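PDB 5IWZ: synaptonemal complex protein 2 from Mus musculus, which is a major component of the axial and lateral elements of meiotic synaptonemal complexes and is required for chromosome synapsis and SYCP3 insertion, this piece being its N-terminal part. Local coordinates for residues Val167-Gln172 against Leu313-Leu318; Glu217-Ile222 against Ile266-Val271; Tyr282-Leu287 against Thr384-Lys389; Asp310-Leu313 against Leu318-Tyr321. One frame throughout, in Å; residues are numbered along the deposited sequence.

Contact 1. Residues Val167-Gln172 against Leu313-Leu318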
loop_
_atom_site.group_PDB
_atom_site.type_symbol
_atom_site.label_atom_id
_atom_site.label_comp_id
_atom_site.label_asym_id
_atom_site.label_seq_id
_atom_site.Cartn_x
_atom_site.Cartn_y
_atom_site.Cartn_z
ATOM N N VAL A 167 9.870 8.351 -0.914
ATOM C CA VAL A 167 8.771 7.916 -0.052
ATOM C C VAL A 167 8.977 6.466 0.364
ATOM O O VAL A 167 9.315 5.614 -0.469
ATOM C CB VAL A 167 7.416 8.096 -0.767
ATOM C CG1 VAL A 167 6.270 7.615 0.120
ATOM C CG2 VAL A 167 7.220 9.545 -1.187
ATOM N N ASN A 168 8.747 6.177 1.651
ATOM C CA ASN A 168 8.874 4.814 2.155
ATOM C C ASN A 168 8.008 3.845 1.355
ATOM O O ASN A 168 6.855 4.150 1.026
ATOM C CB ASN A 168 8.466 4.739 3.624
ATOM C CG ASN A 168 8.468 3.318 4.138
ATOM O OD1 ASN A 168 7.422 2.676 4.239
ATOM N ND2 ASN A 168 9.657 2.801 4.421
ATOM N N PHE A 169 8.553 2.643 1.093
ATOM C CA PHE A 169 7.867 1.715 0.192
ATOM C C PHE A 169 6.502 1.298 0.728
ATOM O O PHE A 169 5.589 1.041 -0.063
ATOM C CB PHE A 169 8.724 0.470 -0.082
ATOM C CG PHE A 169 8.819 -0.487 1.087
ATOM C CD1 PHE A 169 9.754 -0.276 2.098
ATOM C CD2 PHE A 169 7.993 -1.606 1.163
ATOM C CE1 PHE A 169 9.869 -1.164 3.175
ATOM C CE2 PHE A 169 8.105 -2.512 2.223
ATOM C CZ PHE A 169 9.046 -2.284 3.243
ATOM N N CYS A 170 6.338 1.217 2.059
ATOM C CA CYS A 170 5.047 0.795 2.610
ATOM C C CYS A 170 3.953 1.819 2.332
ATOM O O CYS A 170 2.781 1.455 2.178
ATOM C CB CYS A 170 5.139 0.566 4.124
ATOM S SG CYS A 170 6.280 -0.748 4.650
ATOM N N ILE A 171 4.303 3.101 2.301
ATOM C CA ILE A 171 3.315 4.117 1.957
ATOM C C ILE A 171 2.955 4.020 0.480
ATOM O O ILE A 171 1.779 4.064 0.097
ATOM C CB ILE A 171 3.851 5.509 2.327
ATOM C CG1 ILE A 171 3.989 5.613 3.844
ATOM C CG2 ILE A 171 2.948 6.610 1.749
ATOM C CD1 ILE A 171 4.687 6.874 4.270
ATOM N N GLN A 172 3.959 3.854 -0.371
ATOM C CA GLN A 172 3.666 3.684 -1.787
ATOM C C GLN A 172 2.821 2.444 -2.019
ATOM O O GLN A 172 1.875 2.483 -2.811
ATOM C CB GLN A 172 4.964 3.637 -2.591
ATOM C CG GLN A 172 5.782 4.910 -2.455
ATOM C CD GLN A 172 7.158 4.778 -3.050
ATOM O OE1 GLN A 172 7.755 3.712 -2.998
ATOM N NE2 GLN A 172 7.677 5.867 -3.618
ATOM N N LEU A 313 15.709 -5.305 -3.275
ATOM C CA LEU A 313 16.850 -4.502 -2.847
ATOM C C LEU A 313 16.453 -3.073 -2.498
ATOM O O LEU A 313 17.137 -2.414 -1.705
ATOM C CB LEU A 313 17.919 -4.483 -3.940
ATOM C CG LEU A 313 18.896 -5.649 -4.065
ATOM C CD1 LEU A 313 18.195 -7.013 -3.988
ATOM C CD2 LEU A 313 19.661 -5.500 -5.394
ATOM N N GLY A 314 15.366 -2.571 -3.069
ATOM C CA GLY A 314 14.934 -1.233 -2.709
ATOM C C GLY A 314 14.275 -1.191 -1.345
ATOM O O GLY A 314 14.550 -0.302 -0.532
ATOM N N SER A 315 13.397 -2.148 -1.074
ATOM C CA SER A 315 12.619 -2.155 0.150
ATOM C C SER A 315 13.237 -3.004 1.247
ATOM O O SER A 315 12.706 -3.024 2.364
ATOM C CB SER A 315 11.209 -2.651 -0.151
ATOM O OG SER A 315 11.283 -3.906 -0.798
ATOM N N HIS A 316 14.322 -3.716 0.955
ATOM C CA HIS A 316 15.013 -4.559 1.935
ATOM C C HIS A 316 14.049 -5.558 2.558
ATOM O O HIS A 316 13.948 -5.697 3.778
ATOM C CB HIS A 316 15.716 -3.706 2.994
ATOM C CG HIS A 316 16.879 -2.945 2.444
ATOM N ND1 HIS A 316 18.169 -3.421 2.499
ATOM C CD2 HIS A 316 16.939 -1.775 1.760
ATOM C CE1 HIS A 316 18.979 -2.560 1.907
ATOM N NE2 HIS A 316 18.257 -1.555 1.446
ATOM N N THR A 317 13.307 -6.247 1.691
ATOM C CA THR A 317 12.385 -7.288 2.110
ATOM C C THR A 317 12.629 -8.534 1.274
ATOM O O THR A 317 13.216 -8.488 0.188
ATOM C CB THR A 317 10.904 -6.873 1.940
ATOM O OG1 THR A 317 10.613 -6.724 0.540
ATOM C CG2 THR A 317 10.609 -5.558 2.665
ATOM N N LEU A 318 12.136 -9.652 1.773
ATOM C CA LEU A 318 11.983 -10.849 0.962
ATOM C C LEU A 318 10.491 -11.141 0.902
ATOM O O LEU A 318 9.806 -11.084 1.928
ATOM C CB LEU A 318 12.830 -12.010 1.535
ATOM C CG LEU A 318 12.521 -13.483 1.845
ATOM C CD1 LEU A 318 11.336 -14.103 1.169
ATOM C CD2 LEU A 318 13.755 -14.328 1.527
#

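Contact 2. Residues Glu217-Ile222 against Ile266-Val271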
loop_
_atom_site.group_PDB
_atom_site.type_symbol
_atom_site.label_atom_id
_atom_site.label_comp_id
_atom_site.label_asym_id
_atom_site.label_seq_id
_atom_site.Cartn_x
_atom_site.Cartn_y
_atom_site.Cartn_z
ATOM N N GLU A 217 6.349 -6.202 -5.244
ATOM C CA GLU A 217 4.940 -5.829 -5.088
ATOM C C GLU A 217 4.637 -4.489 -5.760
ATOM O O GLU A 217 3.595 -4.323 -6.405
ATOM C CB GLU A 217 4.563 -5.765 -3.603
ATOM C CG GLU A 217 3.156 -5.165 -3.367
ATOM C CD GLU A 217 2.689 -5.223 -1.901
ATOM O OE1 GLU A 217 3.201 -6.049 -1.118
ATOM O OE2 GLU A 217 1.779 -4.450 -1.533
ATOM N N LEU A 218 5.533 -3.522 -5.621
ATOM C CA LEU A 218 5.333 -2.251 -6.300
ATOM C C LEU A 218 5.460 -2.408 -7.812
ATOM O O LEU A 218 4.726 -1.758 -8.563
ATOM C CB LEU A 218 6.318 -1.215 -5.763
ATOM C CG LEU A 218 6.006 -0.665 -4.373
ATOM C CD1 LEU A 218 7.167 0.184 -3.925
ATOM C CD2 LEU A 218 4.683 0.188 -4.355
ATOM N N GLN A 219 6.365 -3.282 -8.279
ATOM C CA GLN A 219 6.483 -3.519 -9.718
ATOM C C GLN A 219 5.163 -4.015 -10.295
ATOM O O GLN A 219 4.710 -3.537 -11.344
ATOM C CB GLN A 219 7.599 -4.528 -10.022
ATOM C CG GLN A 219 9.031 -3.988 -9.955
ATOM C CD GLN A 219 10.076 -5.024 -10.412
ATOM O OE1 GLN A 219 10.046 -6.173 -9.989
ATOM N NE2 GLN A 219 10.988 -4.609 -11.297
ATOM N N VAL A 220 4.527 -4.974 -9.618
ATOM C CA VAL A 220 3.267 -5.521 -10.116
ATOM C C VAL A 220 2.179 -4.459 -10.091
ATOM O O VAL A 220 1.425 -4.301 -11.056
ATOM C CB VAL A 220 2.838 -6.758 -9.305
ATOM C CG1 VAL A 220 1.513 -7.315 -9.860
ATOM C CG2 VAL A 220 3.920 -7.811 -9.295
ATOM N N GLY A 221 2.064 -3.726 -8.977
ATOM C CA GLY A 221 1.014 -2.721 -8.874
ATOM C C GLY A 221 1.127 -1.633 -9.925
ATOM O O GLY A 221 0.116 -1.136 -10.431
ATOM N N ILE A 222 2.357 -1.226 -10.246
ATOM C CA ILE A 222 2.558 -0.225 -11.286
ATOM C C ILE A 222 2.188 -0.788 -12.648
ATOM O O ILE A 222 1.473 -0.146 -13.418
ATOM C CB ILE A 222 4.008 0.282 -11.290
ATOM C CG1 ILE A 222 4.290 1.112 -10.040
ATOM C CG2 ILE A 222 4.272 1.057 -12.598
ATOM C CD1 ILE A 222 5.769 1.403 -9.840
ATOM N N ILE A 266 5.763 -13.235 -15.682
ATOM C CA ILE A 266 6.686 -13.516 -16.779
ATOM C C ILE A 266 7.421 -12.240 -17.191
ATOM O O ILE A 266 8.658 -12.205 -17.253
ATOM C CB ILE A 266 5.935 -14.172 -17.956
ATOM C CG1 ILE A 266 5.498 -15.591 -17.577
ATOM C CG2 ILE A 266 6.789 -14.188 -19.246
ATOM C CD1 ILE A 266 4.454 -16.180 -18.504
ATOM N N PHE A 267 6.673 -11.153 -17.408
ATOM C CA PHE A 267 7.288 -9.892 -17.824
ATOM C C PHE A 267 8.312 -9.406 -16.802
ATOM O O PHE A 267 9.445 -9.044 -17.159
ATOM C CB PHE A 267 6.205 -8.833 -18.055
ATOM C CG PHE A 267 6.734 -7.415 -18.128
ATOM C CD1 PHE A 267 7.383 -6.953 -19.271
ATOM C CD2 PHE A 267 6.558 -6.532 -17.060
ATOM C CE1 PHE A 267 7.858 -5.635 -19.354
ATOM C CE2 PHE A 267 7.026 -5.210 -17.124
ATOM C CZ PHE A 267 7.670 -4.754 -18.269
ATOM N N LEU A 268 7.944 -9.407 -15.518
ATOM C CA LEU A 268 8.844 -8.841 -14.517
ATOM C C LEU A 268 10.091 -9.698 -14.350
ATOM O O LEU A 268 11.191 -9.166 -14.149
ATOM C CB LEU A 268 8.111 -8.676 -13.186
ATOM C CG LEU A 268 7.027 -7.609 -13.283
ATOM C CD1 LEU A 268 6.201 -7.578 -12.013
ATOM C CD2 LEU A 268 7.662 -6.242 -13.576
ATOM N N ASN A 269 9.947 -11.027 -14.439
ATOM C CA ASN A 269 11.129 -11.888 -14.419
ATOM C C ASN A 269 12.055 -11.584 -15.595
ATOM O O ASN A 269 13.283 -11.521 -15.426
ATOM C CB ASN A 269 10.720 -13.372 -14.407
ATOM C CG ASN A 269 10.390 -13.874 -13.007
ATOM O OD1 ASN A 269 10.278 -13.086 -12.071
ATOM N ND2 ASN A 269 10.243 -15.194 -12.858
ATOM N N LEU A 270 11.487 -11.357 -16.786
ATOM C CA LEU A 270 12.294 -10.923 -17.931
ATOM C C LEU A 270 12.985 -9.586 -17.665
ATOM O O LEU A 270 14.194 -9.443 -17.881
ATOM C CB LEU A 270 11.427 -10.817 -19.185
ATOM C CG LEU A 270 10.995 -12.152 -19.778
ATOM C CD1 LEU A 270 10.232 -11.951 -21.073
ATOM C CD2 LEU A 270 12.223 -13.016 -19.991
ATOM N N VAL A 271 12.224 -8.585 -17.217
ATOM C CA VAL A 271 12.799 -7.260 -16.999
ATOM C C VAL A 271 13.930 -7.327 -15.983
ATOM O O VAL A 271 15.047 -6.861 -16.240
ATOM C CB VAL A 271 11.711 -6.268 -16.560
ATOM C CG1 VAL A 271 12.333 -5.092 -15.839
ATOM C CG2 VAL A 271 10.939 -5.798 -17.765
#

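Contact 3. Residues Tyr282-Leu287 against Thr384-Lys389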
loop_
_atom_site.group_PDB
_atom_site.type_symbol
_atom_site.label_atom_id
_atom_site.label_comp_id
_atom_site.label_asym_id
_atom_site.label_seq_id
_atom_site.Cartn_x
_atom_site.Cartn_y
_atom_site.Cartn_z
ATOM N N TYR A 282 15.802 -9.407 -7.235
ATOM C CA TYR A 282 16.339 -10.714 -7.570
ATOM C C TYR A 282 15.281 -11.755 -7.263
ATOM O O TYR A 282 14.859 -11.895 -6.106
ATOM C CB TYR A 282 17.612 -11.008 -6.778
ATOM C CG TYR A 282 18.854 -10.423 -7.394
ATOM C CD1 TYR A 282 19.655 -11.173 -8.251
ATOM C CD2 TYR A 282 19.226 -9.119 -7.121
ATOM C CE1 TYR A 282 20.797 -10.629 -8.826
ATOM C CE2 TYR A 282 20.363 -8.567 -7.692
ATOM C CZ TYR A 282 21.142 -9.325 -8.546
ATOM O OH TYR A 282 22.272 -8.764 -9.102
ATOM N N THR A 283 14.863 -12.488 -8.289
ATOM C CA THR A 283 13.856 -13.537 -8.158
ATOM C C THR A 283 14.498 -14.910 -8.367
ATOM O O THR A 283 15.058 -15.175 -9.429
ATOM C CB THR A 283 12.735 -13.305 -9.164
ATOM O OG1 THR A 283 12.065 -12.081 -8.837
ATOM C CG2 THR A 283 11.753 -14.446 -9.130
ATOM N N PHE A 284 14.419 -15.790 -7.337
ATOM C CA PHE A 284 14.969 -17.137 -7.447
ATOM C C PHE A 284 13.859 -18.176 -7.373
ATOM O O PHE A 284 12.928 -18.025 -6.573
ATOM C CB PHE A 284 15.980 -17.450 -6.323
ATOM C CG PHE A 284 17.255 -16.654 -6.404
ATOM C CD1 PHE A 284 18.080 -16.752 -7.501
ATOM C CD2 PHE A 284 17.625 -15.810 -5.370
ATOM C CE1 PHE A 284 19.256 -16.025 -7.576
ATOM C CE2 PHE A 284 18.801 -15.078 -5.437
ATOM C CZ PHE A 284 19.615 -15.189 -6.545
ATOM N N PRO A 285 13.948 -19.258 -8.145
ATOM C CA PRO A 285 13.073 -20.399 -7.886
ATOM C C PRO A 285 13.488 -21.075 -6.595
ATOM O O PRO A 285 14.662 -21.092 -6.215
ATOM C CB PRO A 285 13.294 -21.307 -9.103
ATOM C CG PRO A 285 14.685 -21.003 -9.546
ATOM C CD PRO A 285 14.933 -19.543 -9.208
ATOM N N CYS A 286 12.496 -21.601 -5.896
ATOM C CA CYS A 286 12.680 -22.177 -4.575
ATOM C C CYS A 286 12.141 -23.604 -4.568
ATOM O O CYS A 286 11.113 -23.892 -5.192
ATOM C CB CYS A 286 11.969 -21.323 -3.525
ATOM S SG CYS A 286 11.927 -21.997 -1.862
ATOM N N LEU A 287 12.854 -24.496 -3.886
ATOM C CA LEU A 287 12.478 -25.907 -3.882
ATOM C C LEU A 287 11.331 -26.179 -2.914
ATOM O O LEU A 287 10.401 -26.919 -3.249
ATOM C CB LEU A 287 13.693 -26.773 -3.518
ATOM C CG LEU A 287 14.899 -26.563 -4.442
ATOM C CD1 LEU A 287 16.151 -27.244 -3.878
ATOM C CD2 LEU A 287 14.581 -27.092 -5.867
ATOM N N THR A 384 23.862 -16.432 -1.099
ATOM C CA THR A 384 24.649 -15.685 -0.123
ATOM C C THR A 384 24.783 -14.218 -0.513
ATOM O O THR A 384 24.538 -13.321 0.305
ATOM C CB THR A 384 26.024 -16.332 0.045
ATOM O OG1 THR A 384 25.883 -17.556 0.781
ATOM C CG2 THR A 384 26.960 -15.401 0.801
ATOM N N ASN A 385 25.156 -13.945 -1.767
ATOM C CA ASN A 385 25.424 -12.552 -2.108
ATOM C C ASN A 385 24.150 -11.740 -2.293
ATOM O O ASN A 385 24.134 -10.552 -1.955
ATOM C CB ASN A 385 26.315 -12.475 -3.343
ATOM C CG ASN A 385 27.736 -12.921 -3.046
ATOM O OD1 ASN A 385 28.364 -13.597 -3.855
ATOM N ND2 ASN A 385 28.242 -12.556 -1.870
ATOM N N VAL A 386 23.065 -12.348 -2.775
ATOM C CA VAL A 386 21.805 -11.608 -2.849
ATOM C C VAL A 386 21.246 -11.326 -1.452
ATOM O O VAL A 386 20.763 -10.224 -1.177
ATOM C CB VAL A 386 20.785 -12.360 -3.723
ATOM C CG1 VAL A 386 19.459 -11.623 -3.706
ATOM C CG2 VAL A 386 21.292 -12.469 -5.159
ATOM N N THR A 387 21.280 -12.313 -0.550
ATOM C CA THR A 387 20.639 -12.109 0.751
ATOM C C THR A 387 21.278 -10.949 1.512
ATOM O O THR A 387 20.583 -10.194 2.201
ATOM C CB THR A 387 20.670 -13.387 1.588
ATOM O OG1 THR A 387 20.030 -14.445 0.867
ATOM C CG2 THR A 387 19.890 -13.187 2.897
ATOM N N LYS A 388 22.591 -10.752 1.360
ATOM C CA LYS A 388 23.247 -9.685 2.108
ATOM C C LYS A 388 22.912 -8.301 1.569
ATOM O O LYS A 388 23.147 -7.312 2.274
ATOM C CB LYS A 388 24.762 -9.902 2.136
ATOM C CG LYS A 388 25.476 -9.560 0.853
ATOM C CD LYS A 388 26.740 -10.402 0.684
ATOM C CE LYS A 388 27.764 -10.135 1.773
ATOM N NZ LYS A 388 28.959 -11.017 1.576
ATOM N N LYS A 389 22.322 -8.215 0.371
ATOM C CA LYS A 389 21.827 -6.942 -0.151
ATOM C C LYS A 389 20.503 -6.525 0.483
ATOM O O LYS A 389 20.197 -5.327 0.530
ATOM C CB LYS A 389 21.651 -7.019 -1.674
ATOM C CG LYS A 389 22.918 -7.386 -2.465
ATOM C CD LYS A 389 22.678 -7.317 -3.971
ATOM C CE LYS A 389 23.375 -8.451 -4.728
ATOM N NZ LYS A 389 24.856 -8.325 -4.794
#

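Contact 4. Residues Asp310-Leu313 against Leu318-Tyr321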
loop_
_atom_site.group_PDB
_atom_site.type_symbol
_atom_site.label_atom_id
_atom_site.label_comp_id
_atom_site.label_asym_id
_atom_site.label_seq_id
_atom_site.Cartn_x
_atom_site.Cartn_y
_atom_site.Cartn_z
ATOM N N ASP A 310 11.133 -13.457 -4.087
ATOM C CA ASP A 310 11.579 -12.150 -4.567
ATOM C C ASP A 310 12.409 -11.473 -3.490
ATOM O O ASP A 310 11.948 -11.312 -2.355
ATOM C CB ASP A 310 10.386 -11.285 -4.961
ATOM C CG ASP A 310 9.610 -11.903 -6.093
ATOM O OD1 ASP A 310 10.236 -12.196 -7.138
ATOM O OD2 ASP A 310 8.409 -12.187 -5.908
ATOM N N PHE A 311 13.640 -11.125 -3.846
ATOM C CA PHE A 311 14.575 -10.432 -2.969
ATOM C C PHE A 311 14.586 -8.977 -3.404
ATOM O O PHE A 311 15.061 -8.664 -4.497
ATOM C CB PHE A 311 15.975 -11.040 -3.073
ATOM C CG PHE A 311 16.096 -12.423 -2.484
ATOM C CD1 PHE A 311 16.751 -12.622 -1.266
ATOM C CD2 PHE A 311 15.589 -13.528 -3.156
ATOM C CE1 PHE A 311 16.881 -13.900 -0.721
ATOM C CE2 PHE A 311 15.724 -14.807 -2.621
ATOM C CZ PHE A 311 16.370 -14.997 -1.409
ATOM N N ASN A 312 14.080 -8.090 -2.550
ATOM C CA ASN A 312 13.758 -6.714 -2.938
ATOM C C ASN A 312 14.806 -5.753 -2.395
ATOM O O ASN A 312 14.784 -5.399 -1.216
ATOM C CB ASN A 312 12.365 -6.358 -2.438
ATOM C CG ASN A 312 11.308 -7.264 -3.034
ATOM O OD1 ASN A 312 11.152 -7.335 -4.266
ATOM N ND2 ASN A 312 10.594 -7.992 -2.171
ATOM N N LEU A 313 15.709 -5.305 -3.275
ATOM C CA LEU A 313 16.850 -4.502 -2.847
ATOM C C LEU A 313 16.453 -3.073 -2.498
ATOM O O LEU A 313 17.137 -2.414 -1.705
ATOM C CB LEU A 313 17.919 -4.483 -3.940
ATOM C CG LEU A 313 18.896 -5.649 -4.065
ATOM C CD1 LEU A 313 18.195 -7.013 -3.988
ATOM C CD2 LEU A 313 19.661 -5.500 -5.394
ATOM N N LEU A 318 12.136 -9.652 1.773
ATOM C CA LEU A 318 11.983 -10.849 0.962
ATOM C C LEU A 318 10.491 -11.141 0.902
ATOM O O LEU A 318 9.806 -11.084 1.928
ATOM C CB LEU A 318 12.830 -12.010 1.535
ATOM C CG LEU A 318 12.521 -13.483 1.845
ATOM C CD1 LEU A 318 11.336 -14.103 1.169
ATOM C CD2 LEU A 318 13.755 -14.328 1.527
ATOM N N SER A 319 9.973 -11.393 -0.297
ATOM C CA SER A 319 8.539 -11.598 -0.422
ATOM C C SER A 319 8.249 -12.739 -1.376
ATOM O O SER A 319 9.061 -13.105 -2.239
ATOM C CB SER A 319 7.792 -10.316 -0.875
ATOM O OG SER A 319 8.129 -9.976 -2.209
ATOM N N PHE A 320 7.062 -13.303 -1.211
ATOM C CA PHE A 320 6.689 -14.430 -2.042
ATOM C C PHE A 320 5.202 -14.642 -1.861
ATOM O O PHE A 320 4.602 -14.152 -0.897
ATOM C CB PHE A 320 7.486 -15.700 -1.668
ATOM C CG PHE A 320 7.380 -16.082 -0.218
ATOM C CD1 PHE A 320 6.534 -17.097 0.180
ATOM C CD2 PHE A 320 8.116 -15.424 0.749
ATOM C CE1 PHE A 320 6.432 -17.444 1.517
ATOM C CE2 PHE A 320 8.005 -15.766 2.078
ATOM C CZ PHE A 320 7.166 -16.778 2.459
ATOM N N TYR A 321 4.615 -15.356 -2.814
ATOM C CA TYR A 321 3.228 -15.773 -2.734
ATOM C C TYR A 321 3.165 -17.208 -2.257
ATOM O O TYR A 321 4.054 -18.020 -2.534
ATOM C CB TYR A 321 2.506 -15.678 -4.080
ATOM C CG TYR A 321 2.289 -14.278 -4.610
ATOM C CD1 TYR A 321 1.307 -13.445 -4.073
ATOM C CD2 TYR A 321 3.031 -13.807 -5.690
ATOM C CE1 TYR A 321 1.100 -12.166 -4.577
ATOM C CE2 TYR A 321 2.830 -12.534 -6.200
ATOM C CZ TYR A 321 1.873 -11.722 -5.639
ATOM O OH TYR A 321 1.692 -10.473 -6.173
HETATM O O HOH W 1 6.438 -11.353 -4.081
#

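Contact 1. Residues Val167-Gln172 against Leu313-Leu318
The ring of Phe169 lies flat against the side chain of Ser315. Ser315 CB sits over the centre of the ring and donates a CH-pi contact, 3.5 Å from the Phe169 centroid and 13° off the ring normal. Thr317 adds the second apolar touch: its CG2 methyl comes obliquely to the far end of the ring, 3.7 Å from Phe169 CZ. The opposite ring face carries Cys170 SG, so the phenyl group is gripped between its own helix and the partner loop. With chi1 at 73°, Phe169 CG is wedged between backbone N and carbonyl carbon, a setting that is rare within helices but tolerable here in the first turn.

Two families of fold meet here. Phe169 begins helix 169-185 of the armadillo-repeat-like region, whereas Ser315 lies in the turn of a hairpin in the Spt16M-like, PH-related region and Thr317 opens its second strand. That turn closes with a G1 beta bulge, in which His316 and Thr317 both face Asn312 and His316 takes up left-handed backbone angles.

The polar bonds all run within one side or to third parties. Asn168 is the N-cap: its OD1 accepts from Cys170 N at 2.8 Å, the donor standing well above the carbonyl plane. Small hydroxyl residues suit the loop, since Ser315 OG bonds Asp215 and Thr317 OG1 bonds Asn312 while their carbons serve the ring.

Contact 2. Residues Glu217-Ile222 against Ile266-Val271
Gln219 and Leu268 overlap lengthwise, pointing contrary ways, where helix 216-229 packs on helix 260-274, their CA atoms 7.5 Å apart. Starting at the root of Gln219, CB rests in the fork of Leu268, 3.9 Å from both CD1 and CD2 of that residue. CG stands anti to the carbonyl carbon (chi1 -77°) and the chain runs on extended, which carries the amide along the leucine; Gln219 CD is still 4.2 Å from Leu268 CD2. At the tip, NE2 reaches past the leucine to hydrogen-bond Asn272 OD1 and Ile210 O, so the buried amide has partners of its own.

Val220 adds a second partner for Leu268 CD1, coming in transversely with its CG2 at 3.6 Å from that methyl. This is helix-helix packing within the alpha-helical part of the chain, and Ile210 of helix 197-212 gives the leucine a third wall. With an alanine here in place of Leu268, the two methyls that touch Gln219 and Val220 would be gone, and a gap is likely to open beside Gln219 CB and Val220 CG2. Between these two segments the contact is purely van der Waals, so its fit depends on shape, and glutamine suits the spot by offering an aliphatic stem to leucine and an amide to polar groups beyond.

Contact 3. Residues Tyr282-Leu287 against Thr384-Lys389
Val386 pushes its two methyls between the rings of Tyr282 and Phe284, where helix 383-390 lies on strand 281-285. A C-terminal helix laid against antiparallel sheets is a hallmark of PH-like folds, in keeping with the Spt16M-like family of this region. The axes of the short strand and helix segments pass 10.4 Å apart, with their N-to-C directions 136° from each other.

The two aromatic rings use different sides. Tyr282 offers a face: Val386 CG2 stands over it, offset toward the rim, 4.0 Å from the Tyr282 centroid and 23° off the normal. Phe284 instead presents its edge, coming from the opposite direction to the valine, with CZ 3.5 Å from Val386 CG2 and Val386 CB lying in the plane of the ring. One methyl is thus shared by both rings. The other, CG1, is anti to the backbone N (chi1 176°) and packs 3.6 Å from Tyr282 CB. A beta-branched valine suits this place, since both methyls sit close to the helix backbone and fill the angle between the rings. Were Tyr282 exchanged for a serine, Val386 CG2 would probably lose the flat surface it rests on, opening a gap beside the helix. Phe311, on the next strand, also touches Val386. Farther along the helix, the aliphatic part of Lys389 meets the tyrosine obliquely, CE lying 4.2 Å from Tyr282 CE2.

Contact 4. Residues Asp310-Leu313 against Leu318-Tyr321
Strands 308-312 and 317-321 form a beta hairpin in the PH-like region, and Asp310 pairs with Ser319 across it. This is an antiparallel hydrogen-bonded pair: Asp310 N donates to Ser319 O at 2.8 Å, and Ser319 N returns a bond to Asp310 O at 2.9 Å. Both are nearly straight, with angles at the hydrogen of 164° and 166°. Next along the ladder, Phe311 and Leu318 make a non-hydrogen-bonded pair, and there Leu318 CA approaches Asp310 O at 3.3 Å in a CA-H...O contact.

The two faces of the hairpin differ in chemistry. Phe311 and Leu318 share the apolar one, where their side chains run alongside each other, with Leu318 CD2 3.9 Å from Phe311 CE1. Asp310 and Ser319 project from the polar one, where a water links them: it donates to Asp310 OD2 at 2.8 Å and lies 2.9 Å from Ser319 OG. With chi1 near 68°, OG is held between backbone N and carbonyl carbon, where it can meet this water. Aspartate suits its buried site because its carboxylate also takes a salt bridge from Arg265 and a hydrogen bond from Thr283, which would be expected to favour the charged form. Nearby, Asn312 OD1 accepts from Tyr216 N.

Strand 281-285 flanks the hairpin beside Phe311, strand 333-337 lies beside Leu318 and Phe320, helix 383-390 packs on Phe311, and helix 260-274 supplies Arg265 to the polar face.

Overall arrangement
Contacts 3 and 4 lie on one four-stranded sheet, centres about 9 Å apart. Strands 281-285 and 308-312 are neighbours in it, joined by Tyr282 O to Phe311 N, and Phe311 meets Phe284 and Thr387. The turn of the hairpin of contact 4 is the loop that contact 1 presses against the armadillo-like helices, and their centres are about 11 Å apart. Contact 2, within the helical part, is nested along the chain inside the loop closed by contact 1 and touches it through Leu218, which packs on Phe169 and Gln172. Helix 260-274 is followed in the chain by strand 281-285, and contacts 2 and 3, with centres about 17 Å apart, touch at Asn269 and Thr283.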